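Local coordinates for IPT/TIG domain-containing protein (Bacteroides thetaiotaomicron, PDB 3TC9) that is of unknown exact function but probably acts in auxiliary nutrient binding, joining an immunoglobulin-like domain to a six-bladed beta-propeller, at residues Tyr153-Gln158 / Met193-Asp198; Phe23-Lys26 / Gly31-Met34; Val250-Phe255 / Thr303-Thr308; Ile286-Val289 / Ile294-Ser297. All blocks are in the same frame, centred on the assembly; numbering follows the deposited sequence.

Interaction 1 of 4, residues Tyr153-Gln158 / Met193-Asp198. With PO4 (phosphate ion), chain Q.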
loop_
_atom_site.group_PDB
_atom_site.type_symbol
_atom_site.label_atom_id
_atom_site.label_comp_id
_atom_site.label_asym_id
_atom_site.label_seq_id
_atom_site.Cartn_x
_atom_site.Cartn_y
_atom_site.Cartn_z
ATOM N N TYR B 153 19.833 11.856 8.183
ATOM C CA TYR B 153 21.242 11.866 8.573
ATOM C C TYR B 153 22.027 10.837 7.781
ATOM O O TYR B 153 21.475 9.805 7.355
ATOM C CB TYR B 153 21.397 11.615 10.086
ATOM C CG TYR B 153 20.911 12.777 10.923
ATOM C CD1 TYR B 153 21.754 13.840 11.227
ATOM C CD2 TYR B 153 19.594 12.837 11.368
ATOM C CE1 TYR B 153 21.303 14.934 11.963
ATOM C CE2 TYR B 153 19.138 13.912 12.128
ATOM C CZ TYR B 153 20.001 14.954 12.434
ATOM O OH TYR B 153 19.562 16.020 13.176
ATOM N N LEU B 154 23.321 11.113 7.600
ATOM C CA LEU B 154 24.252 10.231 6.899
ATOM C C LEU B 154 25.612 10.263 7.594
ATOM O O LEU B 154 25.987 11.293 8.152
ATOM C CB LEU B 154 24.377 10.589 5.390
ATOM C CG LEU B 154 25.031 11.946 4.979
ATOM C CD1 LEU B 154 26.572 11.834 4.843
ATOM C CD2 LEU B 154 24.515 12.404 3.636
ATOM N N VAL B 155 26.360 9.152 7.533
ATOM C CA VAL B 155 27.727 9.046 8.039
ATOM C C VAL B 155 28.570 8.681 6.827
ATOM O O VAL B 155 28.061 8.040 5.920
ATOM C CB VAL B 155 27.930 8.094 9.253
ATOM C CG1 VAL B 155 27.274 8.661 10.507
ATOM C CG2 VAL B 155 27.453 6.672 8.969
ATOM N N GLY B 156 29.822 9.119 6.798
ATOM C CA GLY B 156 30.664 8.936 5.625
ATOM C C GLY B 156 32.052 8.401 5.843
ATOM O O GLY B 156 32.968 8.818 5.131
ATOM N N GLU B 157 32.212 7.430 6.776
ATOM C CA GLU B 157 33.493 6.805 7.144
ATOM C C GLU B 157 34.447 7.895 7.644
ATOM O O GLU B 157 34.182 8.464 8.707
ATOM C CB GLU B 157 34.097 5.954 6.005
ATOM C CG GLU B 157 33.540 4.538 5.958
ATOM C CD GLU B 157 33.838 3.687 4.734
ATOM O OE1 GLU B 157 34.629 4.118 3.860
ATOM O OE2 GLU B 157 33.277 2.567 4.660
ATOM N N GLN B 158 35.490 8.234 6.867
ATOM C CA GLN B 158 36.428 9.286 7.245
ATOM C C GLN B 158 35.809 10.686 7.046
ATOM O O GLN B 158 36.270 11.640 7.671
ATOM C CB GLN B 158 37.767 9.152 6.483
ATOM C CG GLN B 158 37.731 9.500 4.991
ATOM C CD GLN B 158 37.559 8.306 4.086
ATOM O OE1 GLN B 158 36.894 7.312 4.402
ATOM N NE2 GLN B 158 38.112 8.411 2.904
HETATM N N MSE B 193 21.431 9.914 19.330
HETATM C CA MSE B 193 21.876 9.266 18.113
HETATM C C MSE B 193 23.186 8.520 18.427
HETATM O O MSE B 193 24.135 9.116 18.943
HETATM C CB MSE B 193 22.037 10.319 17.004
HETATM C CG MSE B 193 22.891 9.875 15.842
HETATM SE SE MSE B 193 22.664 11.014 14.315
HETATM C CE MSE B 193 23.536 12.516 14.910
ATOM N N ILE B 194 23.226 7.227 18.129
ATOM C CA ILE B 194 24.412 6.408 18.357
ATOM C C ILE B 194 25.240 6.361 17.075
ATOM O O ILE B 194 24.746 5.896 16.046
ATOM C CB ILE B 194 24.092 4.975 18.854
ATOM C CG1 ILE B 194 22.850 4.860 19.808
ATOM C CG2 ILE B 194 25.361 4.231 19.307
ATOM C CD1 ILE B 194 22.997 5.287 21.175
ATOM N N ILE B 195 26.498 6.813 17.157
ATOM C CA ILE B 195 27.457 6.853 16.050
ATOM C C ILE B 195 28.557 5.832 16.366
ATOM O O ILE B 195 29.158 5.885 17.439
ATOM C CB ILE B 195 27.975 8.320 15.894
ATOM C CG1 ILE B 195 26.866 9.277 15.390
ATOM C CG2 ILE B 195 29.244 8.447 15.068
ATOM C CD1 ILE B 195 26.126 8.881 14.110
ATOM N N THR B 196 28.786 4.888 15.447
ATOM C CA THR B 196 29.757 3.802 15.606
ATOM C C THR B 196 31.036 4.063 14.794
ATOM O O THR B 196 30.958 4.296 13.579
ATOM C CB THR B 196 29.110 2.478 15.218
ATOM O OG1 THR B 196 27.974 2.285 16.059
ATOM C CG2 THR B 196 30.045 1.309 15.376
ATOM N N ASN B 197 32.206 3.991 15.472
ATOM C CA ASN B 197 33.525 4.223 14.889
ATOM C C ASN B 197 34.345 2.924 14.797
ATOM O O ASN B 197 34.485 2.189 15.777
ATOM C CB ASN B 197 34.294 5.286 15.690
ATOM C CG ASN B 197 35.361 5.986 14.899
ATOM O OD1 ASN B 197 35.162 6.423 13.754
ATOM N ND2 ASN B 197 36.518 6.131 15.499
ATOM N N ASP B 198 34.870 2.642 13.597
ATOM C CA ASP B 198 35.682 1.445 13.331
ATOM C C ASP B 198 37.165 1.796 13.474
ATOM O O ASP B 198 37.746 2.394 12.564
ATOM C CB ASP B 198 35.364 0.884 11.915
ATOM C CG ASP B 198 35.870 -0.516 11.591
ATOM O OD1 ASP B 198 36.761 -1.027 12.338
ATOM O OD2 ASP B 198 35.416 -1.089 10.566
HETATM P P PO4 Q . 37.441 8.508 -0.700
HETATM O O1 PO4 Q . 37.204 8.027 -2.180
HETATM O O2 PO4 Q . 38.081 7.326 0.125
HETATM O O3 PO4 Q . 36.100 8.961 -0.053
HETATM O O4 PO4 Q . 38.396 9.757 -0.615
#

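Interaction 2 of 4, residues Phe23-Lys26 / Gly31-Met34. With EDO (1,2-ethanediol), chain S.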
loop_
_atom_site.group_PDB
_atom_site.type_symbol
_atom_site.label_atom_id
_atom_site.label_comp_id
_atom_site.label_asym_id
_atom_site.label_seq_id
_atom_site.Cartn_x
_atom_site.Cartn_y
_atom_site.Cartn_z
ATOM N N PHE B 23 -3.828 4.753 -34.100
ATOM C CA PHE B 23 -2.496 4.587 -33.536
ATOM C C PHE B 23 -2.426 3.298 -32.731
ATOM O O PHE B 23 -3.434 2.829 -32.214
ATOM C CB PHE B 23 -2.061 5.802 -32.688
ATOM C CG PHE B 23 -2.885 6.097 -31.461
ATOM C CD1 PHE B 23 -2.599 5.487 -30.250
ATOM C CD2 PHE B 23 -3.940 7.003 -31.513
ATOM C CE1 PHE B 23 -3.384 5.733 -29.123
ATOM C CE2 PHE B 23 -4.703 7.273 -30.378
ATOM C CZ PHE B 23 -4.427 6.624 -29.194
ATOM N N SER B 24 -1.217 2.750 -32.597
ATOM C CA SER B 24 -0.971 1.553 -31.805
ATOM C C SER B 24 0.472 1.561 -31.259
ATOM O O SER B 24 1.357 2.071 -31.934
ATOM C CB SER B 24 -1.246 0.294 -32.622
ATOM O OG SER B 24 -0.213 0.007 -33.552
ATOM N N PRO B 25 0.736 0.977 -30.058
ATOM C CA PRO B 25 -0.245 0.402 -29.124
ATOM C C PRO B 25 -1.038 1.512 -28.442
ATOM O O PRO B 25 -0.577 2.674 -28.395
ATOM C CB PRO B 25 0.624 -0.388 -28.142
ATOM C CG PRO B 25 1.926 0.373 -28.106
ATOM C CD PRO B 25 2.101 0.961 -29.494
ATOM N N LYS B 26 -2.237 1.148 -27.911
ATOM C CA LYS B 26 -3.134 2.087 -27.242
ATOM C C LYS B 26 -2.613 2.437 -25.835
ATOM O O LYS B 26 -2.986 3.458 -25.261
ATOM C CB LYS B 26 -4.565 1.514 -27.166
ATOM C CG LYS B 26 -5.295 1.390 -28.531
ATOM C CD LYS B 26 -5.942 2.698 -28.993
ATOM C CE LYS B 26 -6.339 2.640 -30.442
ATOM N NZ LYS B 26 -6.343 3.997 -31.049
ATOM N N GLY B 31 9.284 5.734 -23.873
ATOM C CA GLY B 31 10.032 4.982 -24.875
ATOM C C GLY B 31 9.234 4.003 -25.713
ATOM O O GLY B 31 9.822 3.277 -26.505
ATOM N N THR B 32 7.899 3.951 -25.551
ATOM C CA THR B 32 7.059 3.074 -26.374
ATOM C C THR B 32 7.145 3.559 -27.810
ATOM O O THR B 32 7.000 4.761 -28.065
ATOM C CB THR B 32 5.595 3.062 -25.882
ATOM O OG1 THR B 32 5.514 2.452 -24.603
ATOM C CG2 THR B 32 4.651 2.350 -26.842
ATOM N N ARG B 33 7.382 2.604 -28.735
ATOM C CA ARG B 33 7.453 2.860 -30.176
ATOM C C ARG B 33 6.034 2.852 -30.697
ATOM O O ARG B 33 5.386 1.814 -30.728
ATOM C CB ARG B 33 8.356 1.821 -30.886
ATOM C CG ARG B 33 8.477 1.977 -32.416
ATOM C CD ARG B 33 9.346 0.869 -33.005
ATOM N NE ARG B 33 9.425 0.902 -34.468
ATOM C CZ ARG B 33 10.402 1.482 -35.161
ATOM N NH1 ARG B 33 11.389 2.109 -34.535
ATOM N NH2 ARG B 33 10.398 1.441 -36.484
HETATM N N MSE B 34 5.516 4.024 -31.013
HETATM C CA MSE B 34 4.143 4.146 -31.491
HETATM C C MSE B 34 4.083 4.136 -33.024
HETATM O O MSE B 34 4.953 4.667 -33.682
HETATM C CB MSE B 34 3.507 5.431 -30.924
HETATM C CG MSE B 34 2.075 5.660 -31.380
HETATM SE SE MSE B 34 1.440 7.397 -30.845
HETATM C CE MSE B 34 1.086 6.986 -28.924
HETATM C C1 EDO S . -2.249 -2.416 -27.316
HETATM O O1 EDO S . -2.397 -1.939 -25.958
HETATM C C2 EDO S . -3.432 -1.994 -28.186
HETATM O O2 EDO S . -3.002 -1.606 -29.501
#

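Interaction 3 of 4, residues Val250-Phe255 / Thr303-Thr308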
loop_
_atom_site.group_PDB
_atom_site.type_symbol
_atom_site.label_atom_id
_atom_site.label_comp_id
_atom_site.label_asym_id
_atom_site.label_seq_id
_atom_site.Cartn_x
_atom_site.Cartn_y
_atom_site.Cartn_z
ATOM N N VAL B 250 29.426 -10.794 18.604
ATOM C CA VAL B 250 28.279 -9.932 18.842
ATOM C C VAL B 250 28.253 -9.606 20.349
ATOM O O VAL B 250 28.461 -10.502 21.179
ATOM C CB VAL B 250 26.966 -10.598 18.362
ATOM C CG1 VAL B 250 25.753 -9.678 18.577
ATOM C CG2 VAL B 250 27.082 -11.037 16.898
ATOM N N PHE B 251 28.019 -8.328 20.686
ATOM C CA PHE B 251 27.901 -7.827 22.056
ATOM C C PHE B 251 26.546 -7.191 22.265
ATOM O O PHE B 251 25.994 -6.609 21.340
ATOM C CB PHE B 251 29.008 -6.815 22.372
ATOM C CG PHE B 251 30.392 -7.405 22.351
ATOM C CD1 PHE B 251 30.903 -8.062 23.471
ATOM C CD2 PHE B 251 31.197 -7.293 21.218
ATOM C CE1 PHE B 251 32.177 -8.619 23.453
ATOM C CE2 PHE B 251 32.480 -7.845 21.198
ATOM C CZ PHE B 251 32.968 -8.488 22.327
ATOM N N ARG B 252 26.015 -7.300 23.481
ATOM C CA ARG B 252 24.733 -6.707 23.846
ATOM C C ARG B 252 24.961 -5.661 24.926
ATOM O O ARG B 252 25.566 -5.970 25.942
ATOM C CB ARG B 252 23.775 -7.795 24.322
ATOM C CG ARG B 252 22.383 -7.313 24.602
ATOM C CD ARG B 252 21.686 -8.374 25.424
ATOM N NE ARG B 252 20.255 -8.101 25.554
ATOM C CZ ARG B 252 19.739 -7.347 26.512
ATOM N NH1 ARG B 252 20.523 -6.795 27.425
ATOM N NH2 ARG B 252 18.427 -7.144 26.569
ATOM N N TYR B 253 24.487 -4.439 24.721
ATOM C CA TYR B 253 24.661 -3.389 25.710
ATOM C C TYR B 253 23.304 -2.925 26.233
ATOM O O TYR B 253 22.432 -2.555 25.456
ATOM C CB TYR B 253 25.469 -2.221 25.124
ATOM C CG TYR B 253 25.555 -1.010 26.028
ATOM C CD1 TYR B 253 26.503 -0.940 27.042
ATOM C CD2 TYR B 253 24.700 0.074 25.857
ATOM C CE1 TYR B 253 26.605 0.185 27.861
ATOM C CE2 TYR B 253 24.771 1.191 26.688
ATOM C CZ TYR B 253 25.729 1.246 27.686
ATOM O OH TYR B 253 25.816 2.354 28.500
ATOM N N ASP B 254 23.140 -2.942 27.553
ATOM C CA ASP B 254 21.910 -2.488 28.200
ATOM C C ASP B 254 22.118 -1.057 28.680
ATOM O O ASP B 254 23.016 -0.805 29.479
ATOM C CB ASP B 254 21.512 -3.422 29.351
ATOM C CG ASP B 254 20.139 -3.142 29.935
ATOM O OD1 ASP B 254 19.941 -2.038 30.481
ATOM O OD2 ASP B 254 19.271 -4.033 29.861
ATOM N N PHE B 255 21.315 -0.125 28.154
ATOM C CA PHE B 255 21.410 1.300 28.454
ATOM C C PHE B 255 21.114 1.641 29.924
ATOM O O PHE B 255 21.713 2.579 30.451
ATOM C CB PHE B 255 20.469 2.092 27.544
ATOM C CG PHE B 255 20.985 2.283 26.136
ATOM C CD1 PHE B 255 21.764 3.388 25.810
ATOM C CD2 PHE B 255 20.678 1.365 25.132
ATOM C CE1 PHE B 255 22.236 3.568 24.505
ATOM C CE2 PHE B 255 21.140 1.549 23.823
ATOM C CZ PHE B 255 21.916 2.646 23.517
ATOM N N THR B 303 14.161 -13.675 26.753
ATOM C CA THR B 303 15.492 -13.357 27.279
ATOM C C THR B 303 15.944 -11.963 26.811
ATOM O O THR B 303 16.973 -11.461 27.272
ATOM C CB THR B 303 16.493 -14.433 26.876
ATOM O OG1 THR B 303 16.669 -14.380 25.465
ATOM C CG2 THR B 303 16.055 -15.833 27.302
ATOM N N LYS B 304 15.160 -11.344 25.899
ATOM C CA LYS B 304 15.408 -10.028 25.297
ATOM C C LYS B 304 16.809 -10.027 24.639
ATOM O O LYS B 304 17.592 -9.102 24.841
ATOM C CB LYS B 304 15.215 -8.879 26.320
ATOM C CG LYS B 304 13.766 -8.759 26.783
ATOM C CD LYS B 304 13.497 -7.546 27.647
ATOM C CE LYS B 304 12.094 -7.598 28.206
ATOM N NZ LYS B 304 11.656 -6.277 28.730
ATOM N N ARG B 305 17.107 -11.102 23.855
ATOM C CA ARG B 305 18.383 -11.304 23.158
ATOM C C ARG B 305 18.247 -11.897 21.777
ATOM O O ARG B 305 17.357 -12.721 21.526
ATOM C CB ARG B 305 19.273 -12.272 23.944
ATOM C CG ARG B 305 19.960 -11.696 25.164
ATOM C CD ARG B 305 20.451 -12.824 26.031
ATOM N NE ARG B 305 21.026 -12.340 27.284
ATOM C CZ ARG B 305 22.046 -12.921 27.910
ATOM N NH1 ARG B 305 22.628 -13.998 27.393
ATOM N NH2 ARG B 305 22.498 -12.423 29.054
ATOM N N LEU B 306 19.197 -11.542 20.895
ATOM C CA LEU B 306 19.342 -12.163 19.597
ATOM C C LEU B 306 19.851 -13.581 19.851
ATOM O O LEU B 306 20.533 -13.814 20.859
ATOM C CB LEU B 306 20.324 -11.361 18.736
ATOM C CG LEU B 306 19.764 -10.158 17.983
ATOM C CD1 LEU B 306 20.877 -9.423 17.255
ATOM C CD2 LEU B 306 18.686 -10.571 17.008
ATOM N N THR B 307 19.513 -14.541 18.998
ATOM C CA THR B 307 19.960 -15.925 19.233
ATOM C C THR B 307 20.836 -16.406 18.073
ATOM O O THR B 307 20.958 -15.703 17.074
ATOM C CB THR B 307 18.740 -16.837 19.437
ATOM O OG1 THR B 307 17.936 -16.807 18.256
ATOM C CG2 THR B 307 17.906 -16.456 20.655
ATOM N N THR B 308 21.411 -17.618 18.195
ATOM C CA THR B 308 22.297 -18.299 17.232
ATOM C C THR B 308 21.805 -18.097 15.796
ATOM O O THR B 308 20.697 -18.542 15.474
ATOM C CB THR B 308 22.423 -19.816 17.574
ATOM O OG1 THR B 308 22.704 -19.966 18.967
ATOM C CG2 THR B 308 23.498 -20.522 16.748
#

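Interaction 4 of 4, residues Ile286-Val289 / Ile294-Ser297. With EDO (1,2-ethanediol), chain T.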
loop_
_atom_site.group_PDB
_atom_site.type_symbol
_atom_site.label_atom_id
_atom_site.label_comp_id
_atom_site.label_asym_id
_atom_site.label_seq_id
_atom_site.Cartn_x
_atom_site.Cartn_y
_atom_site.Cartn_z
ATOM N N ILE B 286 22.131 -10.306 9.635
ATOM C CA ILE B 286 23.533 -10.100 9.940
ATOM C C ILE B 286 24.215 -10.128 8.566
ATOM O O ILE B 286 24.249 -11.173 7.907
ATOM C CB ILE B 286 24.052 -11.134 10.976
ATOM C CG1 ILE B 286 23.319 -10.932 12.334
ATOM C CG2 ILE B 286 25.585 -11.026 11.129
ATOM C CD1 ILE B 286 23.684 -11.885 13.462
ATOM N N VAL B 287 24.624 -8.934 8.084
ATOM C CA VAL B 287 25.183 -8.741 6.759
ATOM C C VAL B 287 26.678 -8.774 6.862
ATOM O O VAL B 287 27.276 -7.821 7.408
ATOM C CB VAL B 287 24.648 -7.417 6.147
ATOM C CG1 VAL B 287 25.265 -7.111 4.773
ATOM C CG2 VAL B 287 23.110 -7.427 6.082
ATOM N N VAL B 288 27.288 -9.872 6.315
ATOM C CA VAL B 288 28.747 -10.054 6.367
ATOM C C VAL B 288 29.399 -9.444 5.113
ATOM O O VAL B 288 29.479 -10.064 4.046
ATOM C CB VAL B 288 29.221 -11.493 6.635
ATOM C CG1 VAL B 288 30.677 -11.480 7.095
ATOM C CG2 VAL B 288 28.339 -12.152 7.689
ATOM N N VAL B 289 29.849 -8.201 5.284
ATOM C CA VAL B 289 30.460 -7.336 4.270
ATOM C C VAL B 289 31.678 -8.009 3.600
ATOM O O VAL B 289 31.771 -7.987 2.368
ATOM C CB VAL B 289 30.864 -5.977 4.906
ATOM C CG1 VAL B 289 31.399 -4.995 3.856
ATOM C CG2 VAL B 289 29.691 -5.367 5.660
ATOM N N ILE B 294 24.571 -13.392 4.046
ATOM C CA ILE B 294 23.688 -12.844 5.067
ATOM C C ILE B 294 23.143 -13.978 5.947
ATOM O O ILE B 294 22.816 -15.066 5.467
ATOM C CB ILE B 294 22.555 -11.987 4.408
ATOM C CG1 ILE B 294 23.142 -10.848 3.516
ATOM C CG2 ILE B 294 21.555 -11.439 5.448
ATOM C CD1 ILE B 294 22.138 -10.151 2.576
ATOM N N LEU B 295 23.033 -13.693 7.240
ATOM C CA LEU B 295 22.456 -14.624 8.208
ATOM C C LEU B 295 21.228 -14.004 8.842
ATOM O O LEU B 295 21.088 -12.781 8.834
ATOM C CB LEU B 295 23.468 -14.997 9.304
ATOM C CG LEU B 295 24.819 -15.547 8.842
ATOM C CD1 LEU B 295 25.856 -14.497 8.945
ATOM C CD2 LEU B 295 25.233 -16.743 9.688
ATOM N N ARG B 296 20.361 -14.824 9.407
ATOM C CA ARG B 296 19.209 -14.342 10.161
ATOM C C ARG B 296 19.381 -14.766 11.607
ATOM O O ARG B 296 19.744 -15.915 11.869
ATOM C CB ARG B 296 17.891 -14.869 9.600
ATOM C CG ARG B 296 16.682 -14.494 10.423
ATOM C CD ARG B 296 15.429 -14.859 9.694
ATOM N NE ARG B 296 14.321 -14.973 10.630
ATOM C CZ ARG B 296 13.050 -14.880 10.285
ATOM N NH1 ARG B 296 12.712 -14.661 9.018
ATOM N NH2 ARG B 296 12.104 -15.003 11.197
ATOM N N SER B 297 19.150 -13.839 12.540
ATOM C CA SER B 297 19.225 -14.119 13.976
ATOM C C SER B 297 17.864 -13.810 14.585
ATOM O O SER B 297 17.442 -12.651 14.617
ATOM C CB SER B 297 20.333 -13.303 14.629
ATOM O OG SER B 297 20.266 -13.430 16.037
HETATM C C1 EDO T . 8.459 -11.513 10.735
HETATM O O1 EDO T . 7.825 -10.492 11.516
HETATM C C2 EDO T . 8.816 -12.710 11.616
HETATM O O2 EDO T . 9.176 -13.825 10.782
#

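Interaction 1 of 4, residues Tyr153-Gln158 / Met193-Asp198
Met193, a selenomethionine, reaches Tyr153 through a Met-aromatic contact. The side chain sets out toward the other strand and runs extended from CB through CG to SE. CG lies beside the end of Ile195 of its own strand, 3.8 Å from Ile195 CD1. SE then sits over one face of the Tyr153 ring, offset toward the rim. It is 4.5 Å from the centroid, 22° off the ring normal, and its nearest ring atom is Tyr153 CG at 4.2 Å. The last bond turns (chi3 72°) and leaves CE no closer to the ring than SE. Phe216 meets the same tyrosine edge-to-face. The two strands, 151-156 and 192-197, belong to different blades of the six-bladed beta-propeller, so this is packing between blades. No hydrogen bond crosses between the segments. Two residues along each strand, Val155 and Ile195 lie alongside, running opposite ways, and touch through Val155 CG1 and Ile195 CD1 at 3.8 Å. Val181 and Ile184 of strand 181-186 also pack on Val155. Past the strand end, Gln158 NE2 donates to O2 of a phosphate ion, probably from the crystallisation liquor, at 3.0 Å. His159, Arg418 and Arg421 bind the same ion.

Interaction 2 of 4, residues Phe23-Lys26 / Gly31-Met34
Ser24 and Met34 face each other with their CA atoms 5.7 Å apart, and no hydrogen bond joins the two segments directly. The backbones meet instead by a CA-H...O contact. Met34 CA lies 3.5 Å from Ser24 O, and Met34 CG is also close to that oxygen. Ser24 makes its backbone hydrogen bonding one residue further on, with Leu35.

Phe23 and Met34 carry the buried side of the contact. Met34 is a selenomethionine. Its chain runs straight out, with CG opposite the backbone N across the CA-CB bond (chi1 179°), and bends only at the last torsion. The end thus makes an oblique Met-aromatic contact with the Phe23 ring. Met34 CE is 4.2 Å from Phe23 CD1, and SE lies 5.2 Å from the ring centroid, 44° off the normal. Ile80 of strand 80-85 packs against both residues. On one face of the same ring, Lys26 NZ stands 3.6 Å above the plane, over its centre. NZ also gives a weak hydrogen bond to Phe23 O. Lys26 N makes another weak one to a 1,2-ethanediol, probably from the crystallisation liquor.

Pro25 follows a cis peptide bond. Pro25 CG and the Thr32 methyl CG2 point at each other, 3.6 Å apart. Pro25 CD rests on the carbonyl O of Arg33. Thr32 uses its methyl here, while its OG1 is hydrogen-bonded to Gly29 O.

Strands 19-28 and 33-39 form a beta hairpin of the IPT/TIG domain, an immunoglobulin-like fold of the E-set clan. The contact lies at the turn end of that hairpin.

Interaction 3 of 4, residues Val250-Phe255 / Thr303-Thr308
Arg252 grips the carbonyl oxygen of Lys304 side-on with two nitrogens. Arg252 NH2 is 2.7 Å from Lys304 O, and Arg252 NE is 2.9 Å from the same oxygen. Neither bond is straight, with N-H...O angles of 143° and 136°, as expected when two donors share one acceptor. The oxygen lies at the guanidinium edge, near its plane. An extended chain, trans from chi1 (-175°) to chi3, carries the group across. At another edge, beyond NH1, Asp254 OD2 lies 3.9 Å from Arg252 NH1, a long salt bridge. Replacing Arg252 by a leucine would probably leave Lys304 O without both of these donors and Asp254 without its distant counter-charge.

Around this core the packing is light. Arg305 crosses Arg252 at about a right angle, and its CG comes to 3.6 Å from Arg252 NE. Arg252 NE and Arg305 NE are 4.6 Å apart, so like charges lie close. Lys304 CB touches Arg252 NH2, while its chain leads away.

Lys304 and Arg305 both face Asp300 in a G1 beta bulge, where strand 293-300 turns into strand 305-312. Strand 249-253 belongs to the preceding blade of the propeller, so the contact joins two blades at the surface. Nearby, Leu306 packs on Tyr241 of strand 240-244 and on Ile275 and Phe277 of strand 273-277.

Interaction 4 of 4, residues Ile286-Val289 / Ile294-Ser297
With chi1 at -64°, Ile286 turns CG2 opposite its backbone N and CG1 opposite its carbonyl carbon, so one branch meets Leu295 and the other Ser297. Ile286 CG2 comes to 4.1 Å from Leu295 CD1. The CG1 branch is extended (chi2 179°) and puts Ile286 CD1 3.8 Å from Ser297 CB. Leu295 CD1 also packs on Val288 CG2 at 3.6 Å.

Strands 283-288 and 293-300 form an antiparallel beta hairpin within one propeller blade. Ile286 and Leu295 are a hydrogen-bonded pair, with Ile286 N to Leu295 O at 2.8 Å and Leu295 N to Ile286 O at 2.9 Å. On the other face, Val287 CG2 and Ile294 CG1 of the next, non-hydrogen-bonded pair touch at 4.3 Å.

Arg296 points away from the hairpin partner. Its NE bridges to Asp298, its guanidinium makes a cation-pi interaction with Tyr283, and NH2 donates to a 1,2-ethanediol, probably from the crystallisation liquor. A serine in place of Arg296 would probably leave Asp298 without its charged mate and Tyr283 without its cation.

Side chains meet through carbon atoms on both faces. Buried Ser297 OG is satisfied by Thr307 O, and the N-H and C=O of Ile286 and Leu295 by two nearly straight bonds.

Along the chain, interaction 2 comes first, in the immunoglobulin-like domain, and the other three follow in the propeller. Interaction 2 stands apart: its centre is about 49 Å from that of interaction 1, 57 Å from interaction 3 and 45 Å from interaction 4. Interactions 1 and 3 join strands of different blades, and they touch where Ile194 packs on Phe255. Interaction 4 pairs two strands within one blade. It falls between the two segments of interaction 3 in sequence, and strands 293-300 and 305-312 are neighbours in its sheet. Interactions 3 and 4 touch through Ser297 and segment 303-308, with centres about 16 Å apart. The propeller contacts thus combine pairing within and packing between blades.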